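Local coordinates for protein TonB-dependent siderophore receptor (Pseudomonas aeruginosa 39016, PDB 5NEC) that probably imports iron-loaded siderophores across the outer membrane as a TonB-dependent receptor, and may also take up siderophore-drug conjugates, at residues His308-Trp313 with Asn334-Thr339; Lys373-Ile378 with Tyr423-Thr428; Ser457-Ala462 with Ser474-Phe479. One frame throughout, in Å; residues are numbered along the deposited sequence.

Interaction 1 of 3, residues His308-Trp313 with Asn334-Thr339; sequences HQDYLW and NRVSTT
R335 reaches across the strand pair and meets two side chains of the other strand, Q309 and Y311. Its CG leaves the backbone anti to N, and the chain then bends at chi3 (31°), which swings the guanidinium over towards its partners. R335 NH1 comes 2.7 Å from Q309 OE1 at the guanidinium edge. The N-H points poorly at that oxygen, and the hydrogen bond is weak. The amide and guanidinium planes are turned 43° apart. R335 NH2 lies 3.4 Å from Y311 CD2, with the two side chains side by side and pointing the same way. Q309 also shields one face of the Y311 ring, its CB resting over the rim. The indole of W313 lies on this side too and bends back over the backbone of N334, with W313 CZ3 3.6 Å from N334 CA.

Other side chains meet on the opposite face, where H308, D310, L312, N334, V336 and T338 point. H308 has CG anti to its backbone N (chi1 -178°), which brings the ring edge to T338. H308 ND1 and T338 OG1 share a hydrogen bond of 3.2 Å; either atom may be the donor. D310 runs alongside V336, with D310 OD1 3.5 Å from V336 CG2. D310 OD1 is also probably hydrogen-bonded to Y377 OH, though the separation is doubtfully short. L312 CD1 touches N334 CB at 3.9 Å.

Q309 and Y311 pair with S337 and R335 through two backbone hydrogen bonds each, in antiparallel register. N334 OD1 takes the backbone N-H of Y377, and N334 ND2 bonds to Q332 OE1.

The strands 296-316 and 327-354 form a hairpin in the barrel wall. Strand 276-291 flanks it on one side and strand 357-379 on the other. Y311 and W313 both touch P90 of the plug region, consistent with the R335 face looking into the barrel.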
loop_
_atom_site.group_PDB
_atom_site.type_symbol
_atom_site.label_atom_id
_atom_site.label_comp_id
_atom_site.label_asym_id
_atom_site.label_seq_id
_atom_site.Cartn_x
_atom_site.Cartn_y
_atom_site.Cartn_z
ATOM N N HIS A 308 -8.058 -6.839 14.578
ATOM C CA HIS A 308 -7.590 -6.488 15.898
ATOM C C HIS A 308 -6.117 -6.057 15.794
ATOM O O HIS A 308 -5.327 -6.656 15.052
ATOM C CB HIS A 308 -7.741 -7.679 16.848
ATOM C CG HIS A 308 -7.320 -7.378 18.253
ATOM N ND1 HIS A 308 -7.946 -6.426 19.039
ATOM C CD2 HIS A 308 -6.316 -7.886 19.008
ATOM C CE1 HIS A 308 -7.358 -6.375 20.219
ATOM N NE2 HIS A 308 -6.372 -7.256 20.231
ATOM N N GLN A 309 -5.761 -5.008 16.523
ATOM C CA GLN A 309 -4.383 -4.566 16.651
ATOM C C GLN A 309 -4.054 -4.275 18.101
ATOM O O GLN A 309 -4.806 -3.608 18.802
ATOM C CB GLN A 309 -4.156 -3.324 15.822
ATOM C CG GLN A 309 -4.095 -3.641 14.356
ATOM C CD GLN A 309 -4.020 -2.400 13.511
ATOM O OE1 GLN A 309 -4.530 -1.347 13.904
ATOM N NE2 GLN A 309 -3.377 -2.508 12.328
ATOM N N ASP A 310 -2.920 -4.794 18.536
ATOM C CA ASP A 310 -2.434 -4.636 19.887
ATOM C C ASP A 310 -0.912 -4.332 19.778
ATOM O O ASP A 310 -0.078 -5.258 19.607
ATOM C CB ASP A 310 -2.768 -5.910 20.673
ATOM C CG ASP A 310 -2.473 -5.800 22.152
ATOM O OD1 ASP A 310 -2.210 -4.699 22.690
ATOM O OD2 ASP A 310 -2.483 -6.858 22.797
ATOM N N TYR A 311 -0.595 -3.028 19.818
ATOM C CA TYR A 311 0.740 -2.490 19.541
ATOM C C TYR A 311 1.257 -1.702 20.740
ATOM O O TYR A 311 0.516 -0.914 21.314
ATOM C CB TYR A 311 0.713 -1.512 18.352
ATOM C CG TYR A 311 0.338 -2.057 16.986
ATOM C CD1 TYR A 311 0.117 -3.420 16.761
ATOM C CD2 TYR A 311 0.227 -1.199 15.883
ATOM C CE1 TYR A 311 -0.212 -3.902 15.502
ATOM C CE2 TYR A 311 -0.096 -1.684 14.611
ATOM C CZ TYR A 311 -0.313 -3.030 14.433
ATOM O OH TYR A 311 -0.636 -3.546 13.206
ATOM N N LEU A 312 2.531 -1.902 21.080
ATOM C CA LEU A 312 3.273 -1.081 22.043
ATOM C C LEU A 312 4.734 -0.985 21.598
ATOM O O LEU A 312 5.445 -2.001 21.540
ATOM C CB LEU A 312 3.220 -1.702 23.429
ATOM C CG LEU A 312 4.127 -1.154 24.547
ATOM C CD1 LEU A 312 3.820 0.285 24.770
ATOM C CD2 LEU A 312 3.948 -1.898 25.856
ATOM N N TRP A 313 5.195 0.228 21.315
ATOM C CA TRP A 313 6.526 0.403 20.750
ATOM C C TRP A 313 7.223 1.643 21.313
ATOM O O TRP A 313 6.610 2.453 22.014
ATOM C CB TRP A 313 6.448 0.431 19.215
ATOM C CG TRP A 313 5.928 1.689 18.621
ATOM C CD1 TRP A 313 6.669 2.679 18.075
ATOM C CD2 TRP A 313 4.561 2.087 18.490
ATOM N NE1 TRP A 313 5.857 3.691 17.620
ATOM C CE2 TRP A 313 4.552 3.351 17.849
ATOM C CE3 TRP A 313 3.333 1.496 18.830
ATOM C CZ2 TRP A 313 3.355 4.051 17.558
ATOM C CZ3 TRP A 313 2.153 2.193 18.535
ATOM C CH2 TRP A 313 2.178 3.457 17.914
ATOM N N ASN A 334 1.551 3.492 21.896
ATOM C CA ASN A 334 0.735 2.289 21.837
ATOM C C ASN A 334 -0.614 2.515 21.195
ATOM O O ASN A 334 -1.103 3.647 21.085
ATOM C CB ASN A 334 0.534 1.702 23.236
ATOM C CG ASN A 334 -0.391 2.529 24.086
ATOM O OD1 ASN A 334 -1.605 2.494 23.911
ATOM N ND2 ASN A 334 0.166 3.261 25.029
ATOM N N ARG A 335 -1.211 1.400 20.783
ATOM C CA ARG A 335 -2.573 1.390 20.286
ATOM C C ARG A 335 -3.194 -0.005 20.424
ATOM O O ARG A 335 -2.572 -1.020 20.090
ATOM C CB ARG A 335 -2.613 1.840 18.840
ATOM C CG ARG A 335 -4.031 2.128 18.366
ATOM C CD ARG A 335 -4.099 2.901 17.059
ATOM N NE ARG A 335 -2.963 2.619 16.174
ATOM C CZ ARG A 335 -2.738 1.465 15.538
ATOM N NH1 ARG A 335 -3.550 0.414 15.674
ATOM N NH2 ARG A 335 -1.660 1.359 14.778
ATOM N N VAL A 336 -4.406 -0.030 20.968
ATOM C CA VAL A 336 -5.245 -1.209 20.978
ATOM C C VAL A 336 -6.506 -0.861 20.210
ATOM O O VAL A 336 -7.183 0.113 20.530
ATOM C CB VAL A 336 -5.587 -1.674 22.391
ATOM C CG1 VAL A 336 -6.460 -2.916 22.324
ATOM C CG2 VAL A 336 -4.290 -1.930 23.170
ATOM N N SER A 337 -6.813 -1.665 19.205
ATOM C CA SER A 337 -7.841 -1.320 18.262
ATOM C C SER A 337 -8.631 -2.555 17.813
ATOM O O SER A 337 -8.041 -3.598 17.589
ATOM C CB SER A 337 -7.157 -0.649 17.087
ATOM O OG SER A 337 -8.066 -0.283 16.076
ATOM N N THR A 338 -9.958 -2.444 17.718
ATOM C CA THR A 338 -10.784 -3.478 17.072
ATOM C C THR A 338 -11.700 -2.821 16.081
ATOM O O THR A 338 -12.308 -1.812 16.395
ATOM C CB THR A 338 -11.641 -4.298 18.063
ATOM O OG1 THR A 338 -10.780 -4.969 18.975
ATOM C CG2 THR A 338 -12.473 -5.377 17.338
ATOM N N THR A 339 -11.809 -3.397 14.893
ATOM C CA THR A 339 -12.672 -2.848 13.860
ATOM C C THR A 339 -13.481 -3.959 13.206
ATOM O O THR A 339 -12.971 -5.038 12.937
ATOM C CB THR A 339 -11.866 -2.070 12.789
ATOM O OG1 THR A 339 -11.138 -1.015 13.420
ATOM C CG2 THR A 339 -12.766 -1.428 11.782
#

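Interaction 2 of 3, residues Lys373-Ile378 with Tyr423-Thr428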
loop_
_atom_site.group_PDB
_atom_site.type_symbol
_atom_site.label_atom_id
_atom_site.label_comp_id
_atom_site.label_asym_id
_atom_site.label_seq_id
_atom_site.Cartn_x
_atom_site.Cartn_y
_atom_site.Cartn_z
ATOM N N LYS A 373 -13.317 0.442 17.853
ATOM C CA LYS A 373 -13.064 0.638 19.266
ATOM C C LYS A 373 -11.595 0.960 19.410
ATOM O O LYS A 373 -10.776 0.104 19.128
ATOM C CB LYS A 373 -13.405 -0.633 20.034
ATOM C CG LYS A 373 -14.843 -1.053 19.838
ATOM C CD LYS A 373 -15.240 -2.194 20.783
ATOM C CE LYS A 373 -16.754 -2.225 21.055
ATOM N NZ LYS A 373 -17.448 -3.350 20.352
ATOM N N ARG A 374 -11.271 2.186 19.829
ATOM C CA ARG A 374 -9.874 2.589 20.070
ATOM C C ARG A 374 -9.588 2.704 21.572
ATOM O O ARG A 374 -10.214 3.484 22.264
ATOM C CB ARG A 374 -9.526 3.896 19.331
ATOM C CG ARG A 374 -8.006 4.196 19.350
ATOM C CD ARG A 374 -7.527 5.462 18.637
ATOM N NE ARG A 374 -8.214 6.691 19.076
ATOM C CZ ARG A 374 -7.916 7.437 20.149
ATOM N NH1 ARG A 374 -6.920 7.113 20.975
ATOM N NH2 ARG A 374 -8.646 8.530 20.407
ATOM N N ASP A 375 -8.650 1.910 22.075
ATOM C CA ASP A 375 -8.210 1.981 23.474
ATOM C C ASP A 375 -6.672 2.112 23.490
ATOM O O ASP A 375 -6.089 2.467 22.492
ATOM C CB ASP A 375 -8.712 0.742 24.242
ATOM C CG ASP A 375 -8.763 0.963 25.782
ATOM O OD1 ASP A 375 -9.335 1.975 26.233
ATOM O OD2 ASP A 375 -8.223 0.121 26.547
ATOM N N GLY A 376 -6.026 1.866 24.619
ATOM C CA GLY A 376 -4.581 1.902 24.716
ATOM C C GLY A 376 -4.099 1.387 26.058
ATOM O O GLY A 376 -4.848 0.737 26.772
ATOM N N TYR A 377 -2.843 1.684 26.384
ATOM C CA TYR A 377 -2.211 1.302 27.635
ATOM C C TYR A 377 -1.773 2.559 28.391
ATOM O O TYR A 377 -1.596 3.598 27.796
ATOM C CB TYR A 377 -0.969 0.442 27.382
ATOM C CG TYR A 377 -1.227 -0.909 26.778
ATOM C CD1 TYR A 377 -1.561 -2.011 27.581
ATOM C CD2 TYR A 377 -1.121 -1.110 25.406
ATOM C CE1 TYR A 377 -1.800 -3.266 27.033
ATOM C CE2 TYR A 377 -1.358 -2.359 24.845
ATOM C CZ TYR A 377 -1.704 -3.431 25.662
ATOM O OH TYR A 377 -1.912 -4.661 25.092
ATOM N N ILE A 378 -1.635 2.444 29.707
ATOM C CA ILE A 378 -1.051 3.446 30.566
ATOM C C ILE A 378 0.265 2.855 31.017
ATOM O O ILE A 378 0.281 1.771 31.580
ATOM C CB ILE A 378 -1.935 3.697 31.815
ATOM C CG1 ILE A 378 -3.299 4.261 31.425
ATOM C CG2 ILE A 378 -1.247 4.614 32.827
ATOM C CD1 ILE A 378 -4.362 3.863 32.428
ATOM N N TYR A 423 -8.863 0.697 29.271
ATOM C CA TYR A 423 -10.226 0.210 29.282
ATOM C C TYR A 423 -11.245 1.354 29.279
ATOM O O TYR A 423 -12.264 1.287 29.928
ATOM C CB TYR A 423 -10.424 -0.748 30.451
ATOM C CG TYR A 423 -9.806 -2.118 30.250
ATOM C CD1 TYR A 423 -10.043 -2.859 29.071
ATOM C CD2 TYR A 423 -8.999 -2.703 31.247
ATOM C CE1 TYR A 423 -9.489 -4.118 28.895
ATOM C CE2 TYR A 423 -8.446 -3.970 31.073
ATOM C CZ TYR A 423 -8.707 -4.666 29.903
ATOM O OH TYR A 423 -8.186 -5.905 29.694
ATOM N N ALA A 424 -10.942 2.397 28.505
ATOM C CA ALA A 424 -11.766 3.593 28.415
ATOM C C ALA A 424 -11.750 4.043 26.963
ATOM O O ALA A 424 -11.190 5.075 26.631
ATOM C CB ALA A 424 -11.217 4.672 29.344
ATOM N N PRO A 425 -12.381 3.255 26.081
ATOM C CA PRO A 425 -12.195 3.424 24.655
ATOM C C PRO A 425 -12.999 4.541 23.992
ATOM O O PRO A 425 -13.984 4.991 24.542
ATOM C CB PRO A 425 -12.670 2.079 24.098
ATOM C CG PRO A 425 -13.730 1.670 25.034
ATOM C CD PRO A 425 -13.337 2.173 26.380
ATOM N N LEU A 426 -12.572 4.944 22.797
ATOM C CA LEU A 426 -13.411 5.734 21.903
ATOM C C LEU A 426 -14.065 4.730 20.962
ATOM O O LEU A 426 -13.358 4.019 20.235
ATOM C CB LEU A 426 -12.590 6.759 21.114
ATOM C CG LEU A 426 -13.275 7.526 19.975
ATOM C CD1 LEU A 426 -14.409 8.394 20.503
ATOM C CD2 LEU A 426 -12.225 8.388 19.272
ATOM N N ASN A 427 -15.396 4.658 21.002
ATOM C CA ASN A 427 -16.170 3.716 20.207
ATOM C C ASN A 427 -16.951 4.465 19.152
ATOM O O ASN A 427 -17.745 5.328 19.482
ATOM C CB ASN A 427 -17.169 2.965 21.078
ATOM C CG ASN A 427 -16.507 2.025 22.060
ATOM O OD1 ASN A 427 -15.357 1.605 21.897
ATOM N ND2 ASN A 427 -17.239 1.693 23.107
ATOM N N THR A 428 -16.758 4.111 17.894
ATOM C CA THR A 428 -17.369 4.813 16.787
ATOM C C THR A 428 -18.174 3.856 15.902
ATOM O O THR A 428 -17.685 2.785 15.549
ATOM C CB THR A 428 -16.284 5.487 15.929
ATOM O OG1 THR A 428 -15.372 6.209 16.780
ATOM C CG2 THR A 428 -16.916 6.435 14.895
#
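D375 joins the two segments through its carboxylate, which takes two backbone N-H groups from Y423-A424. A424 N donates to D375 OD1 at 2.8 Å, from the syn side and 27° out of the carboxylate plane. Y423 N donates to D375 OD2 at 2.9 Å, meeting the syn lone pair of that oxygen. The CG of D375 is anti to its backbone N (chi1 -159°), which carries the carboxylate over to this loop. OD2 also forms a salt bridge with R421 NE. Both oxygens are therefore held, and the nearby arginine would be expected to favour the charged form.

Backbone pairing takes over next to this site. R374 and L426 are a hydrogen-bonded antiparallel pair. R374 N to L426 O measures 2.8 Å and is nearly straight, and L426 N returns a bond to R374 O. K373 and N427 form the following non-hydrogen-bonded pair. The two strands belong to the barrel of a TonB-dependent receptor. The long connection between them is probably one of its extracellular loops, and Y423-P425 is the point where that loop settles back into the wall as strand 426-444.

Van der Waals contacts fill in the rest. P425 CB lies 3.4 Å from R374 O. R374 bends at chi3, and its NH2 passes 3.8 Å from L426 CD2. The aliphatic part of K373 crosses the N427 amide, with K373 CG 3.4 Å from N427 OD1. L426 also touches A462 and N464 of the next strand, 447-464.

Interaction 3 of 3, residues Ser457-Ala462 with Ser474-Phe479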
loop_
_atom_site.group_PDB
_atom_site.type_symbol
_atom_site.label_atom_id
_atom_site.label_comp_id
_atom_site.label_asym_id
_atom_site.label_seq_id
_atom_site.Cartn_x
_atom_site.Cartn_y
_atom_site.Cartn_z
ATOM N N SER A 457 -23.165 9.319 1.246
ATOM C CA SER A 457 -23.844 9.833 2.425
ATOM C C SER A 457 -23.281 9.093 3.645
ATOM O O SER A 457 -23.152 7.876 3.620
ATOM C CB SER A 457 -25.338 9.610 2.260
ATOM O OG SER A 457 -26.044 9.998 3.407
ATOM N N PHE A 458 -22.939 9.844 4.688
ATOM C CA PHE A 458 -22.165 9.341 5.837
ATOM C C PHE A 458 -22.865 9.715 7.167
ATOM O O PHE A 458 -23.312 10.841 7.313
ATOM C CB PHE A 458 -20.756 9.954 5.738
ATOM C CG PHE A 458 -19.728 9.337 6.647
ATOM C CD1 PHE A 458 -19.511 7.955 6.653
ATOM C CD2 PHE A 458 -18.921 10.142 7.464
ATOM C CE1 PHE A 458 -18.535 7.374 7.478
ATOM C CE2 PHE A 458 -17.946 9.573 8.287
ATOM C CZ PHE A 458 -17.749 8.188 8.290
ATOM N N GLU A 459 -23.012 8.763 8.095
ATOM C CA GLU A 459 -23.522 9.026 9.465
ATOM C C GLU A 459 -22.600 8.370 10.460
ATOM O O GLU A 459 -22.356 7.186 10.316
ATOM C CB GLU A 459 -24.894 8.396 9.703
ATOM C CG GLU A 459 -26.016 8.895 8.826
ATOM C CD GLU A 459 -27.396 8.427 9.314
ATOM O OE1 GLU A 459 -27.668 8.491 10.536
ATOM O OE2 GLU A 459 -28.217 7.994 8.473
ATOM N N THR A 460 -22.100 9.108 11.459
ATOM C CA THR A 460 -21.291 8.518 12.549
ATOM C C THR A 460 -21.775 8.916 13.931
ATOM O O THR A 460 -22.297 9.994 14.125
ATOM C CB THR A 460 -19.775 8.866 12.483
ATOM O OG1 THR A 460 -19.602 10.281 12.553
ATOM C CG2 THR A 460 -19.137 8.346 11.220
ATOM N N THR A 461 -21.565 8.019 14.890
ATOM C CA THR A 461 -21.778 8.285 16.299
ATOM C C THR A 461 -20.545 7.824 17.024
ATOM O O THR A 461 -20.127 6.699 16.851
ATOM C CB THR A 461 -23.009 7.531 16.809
ATOM O OG1 THR A 461 -24.162 8.071 16.165
ATOM C CG2 THR A 461 -23.192 7.682 18.307
ATOM N N ALA A 462 -19.962 8.700 17.829
ATOM C CA ALA A 462 -18.746 8.392 18.585
ATOM C C ALA A 462 -19.069 8.514 20.064
ATOM O O ALA A 462 -19.600 9.541 20.504
ATOM C CB ALA A 462 -17.621 9.346 18.214
ATOM N N SER A 474 -22.692 12.905 17.383
ATOM C CA SER A 474 -23.072 12.450 16.048
ATOM C C SER A 474 -22.683 13.442 14.966
ATOM O O SER A 474 -22.514 14.627 15.217
ATOM C CB SER A 474 -24.569 12.211 15.970
ATOM O OG SER A 474 -24.884 10.995 16.614
ATOM N N ASP A 475 -22.558 12.932 13.753
ATOM C CA ASP A 475 -22.205 13.738 12.606
ATOM C C ASP A 475 -22.819 13.142 11.338
ATOM O O ASP A 475 -22.919 11.931 11.211
ATOM C CB ASP A 475 -20.688 13.826 12.498
ATOM C CG ASP A 475 -20.229 14.969 11.620
ATOM O OD1 ASP A 475 -20.898 16.031 11.597
ATOM O OD2 ASP A 475 -19.183 14.804 10.948
ATOM N N LYS A 476 -23.258 14.025 10.439
ATOM C CA LYS A 476 -23.850 13.662 9.143
ATOM C C LYS A 476 -23.171 14.486 8.072
ATOM O O LYS A 476 -22.935 15.667 8.268
ATOM C CB LYS A 476 -25.352 13.959 9.099
ATOM C CG LYS A 476 -26.193 12.930 9.818
ATOM C CD LYS A 476 -27.683 13.103 9.599
ATOM C CE LYS A 476 -28.460 12.158 10.520
ATOM N NZ LYS A 476 -29.942 12.355 10.476
ATOM N N SER A 477 -22.872 13.870 6.937
ATOM C CA SER A 477 -22.271 14.585 5.822
ATOM C C SER A 477 -22.481 13.839 4.505
ATOM O O SER A 477 -22.966 12.698 4.480
ATOM C CB SER A 477 -20.783 14.822 6.091
ATOM O OG SER A 477 -20.151 13.634 6.518
ATOM N N SER A 478 -22.135 14.510 3.410
ATOM C CA SER A 478 -22.121 13.879 2.106
ATOM C C SER A 478 -20.975 14.373 1.246
ATOM O O SER A 478 -20.329 15.364 1.550
ATOM C CB SER A 478 -23.465 14.045 1.409
ATOM O OG SER A 478 -23.882 15.380 1.456
ATOM N N PHE A 479 -20.721 13.621 0.189
ATOM C CA PHE A 479 -19.587 13.837 -0.687
ATOM C C PHE A 479 -20.083 13.654 -2.136
ATOM O O PHE A 479 -20.503 12.566 -2.513
ATOM C CB PHE A 479 -18.482 12.843 -0.302
ATOM C CG PHE A 479 -17.148 13.131 -0.930
ATOM C CD1 PHE A 479 -16.384 14.231 -0.517
ATOM C CD2 PHE A 479 -16.635 12.294 -1.937
ATOM C CE1 PHE A 479 -15.139 14.487 -1.093
ATOM C CE2 PHE A 479 -15.394 12.550 -2.517
ATOM C CZ PHE A 479 -14.643 13.643 -2.088
#
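K476 lies along E459, the two extended chains side by side and pointing the same way. E459 CG and K476 CG are 4.2 Å apart, and K476 CE comes 3.8 Å from E459 OE1. The charged ends do not quite join. E459 OE1 and K476 NZ are 4.5 Å apart, beyond a salt bridge, so any attraction between them is probably modest.

Further along the same face, T461 and S474 meet through their hydroxyls. T461 OG1 and S474 OG share a hydrogen bond of 3.0 Å, and either could donate. Both oxygens stand beside their own backbone N, and this turns them towards each other across the strands.

The other face carries F458, T460, D475 and S477. S477 OG sits at the edge of the F458 ring, in its plane, 3.8 Å from F458 CD2. The ring itself leads away from the second strand, since CG of F458 is anti to the backbone N (chi1 -167°). T460 OG1 packs at 3.7 Å against D475 CB, and these two side chains run the same way. F458 also touches T432 of strand 426-444.

The backbones are joined at two hydrogen-bonded pairs, F458 with S477 and T460 with D475. Each pair has two N-H to O bonds; the one from S477 N to F458 O measures 3.1 Å. CA-H to O contacts from E459, S474 and K476 add to them. Most of the residues that touch here lie on the surface.

This is a regular antiparallel beta hairpin, made by strands 447-464 and 471-488. Such next-neighbour hairpins build the transmembrane barrel of TonB-dependent receptors.

The three interactions follow one another along the chain and around the barrel wall. Interactions 1 and 2 have centres about 9 Å apart and touch directly, because strands 327-354 and 357-379 are neighbours. V336 O and D375 N lie 2.8 Å apart, a probable backbone hydrogen bond. V336 CG2 packs on Y377 CE2. Interactions 2 and 3 have centres about 21 Å apart but still meet, with T428 CG2 3.8 Å from T461 O. Interactions 1 and 3 do not touch; their nearest atoms are about 11 Å apart. Interaction 1 reaches the plug side, whereas in interaction 3 the E459 side chain is about 12 Å from a bound C8E detergent molecule.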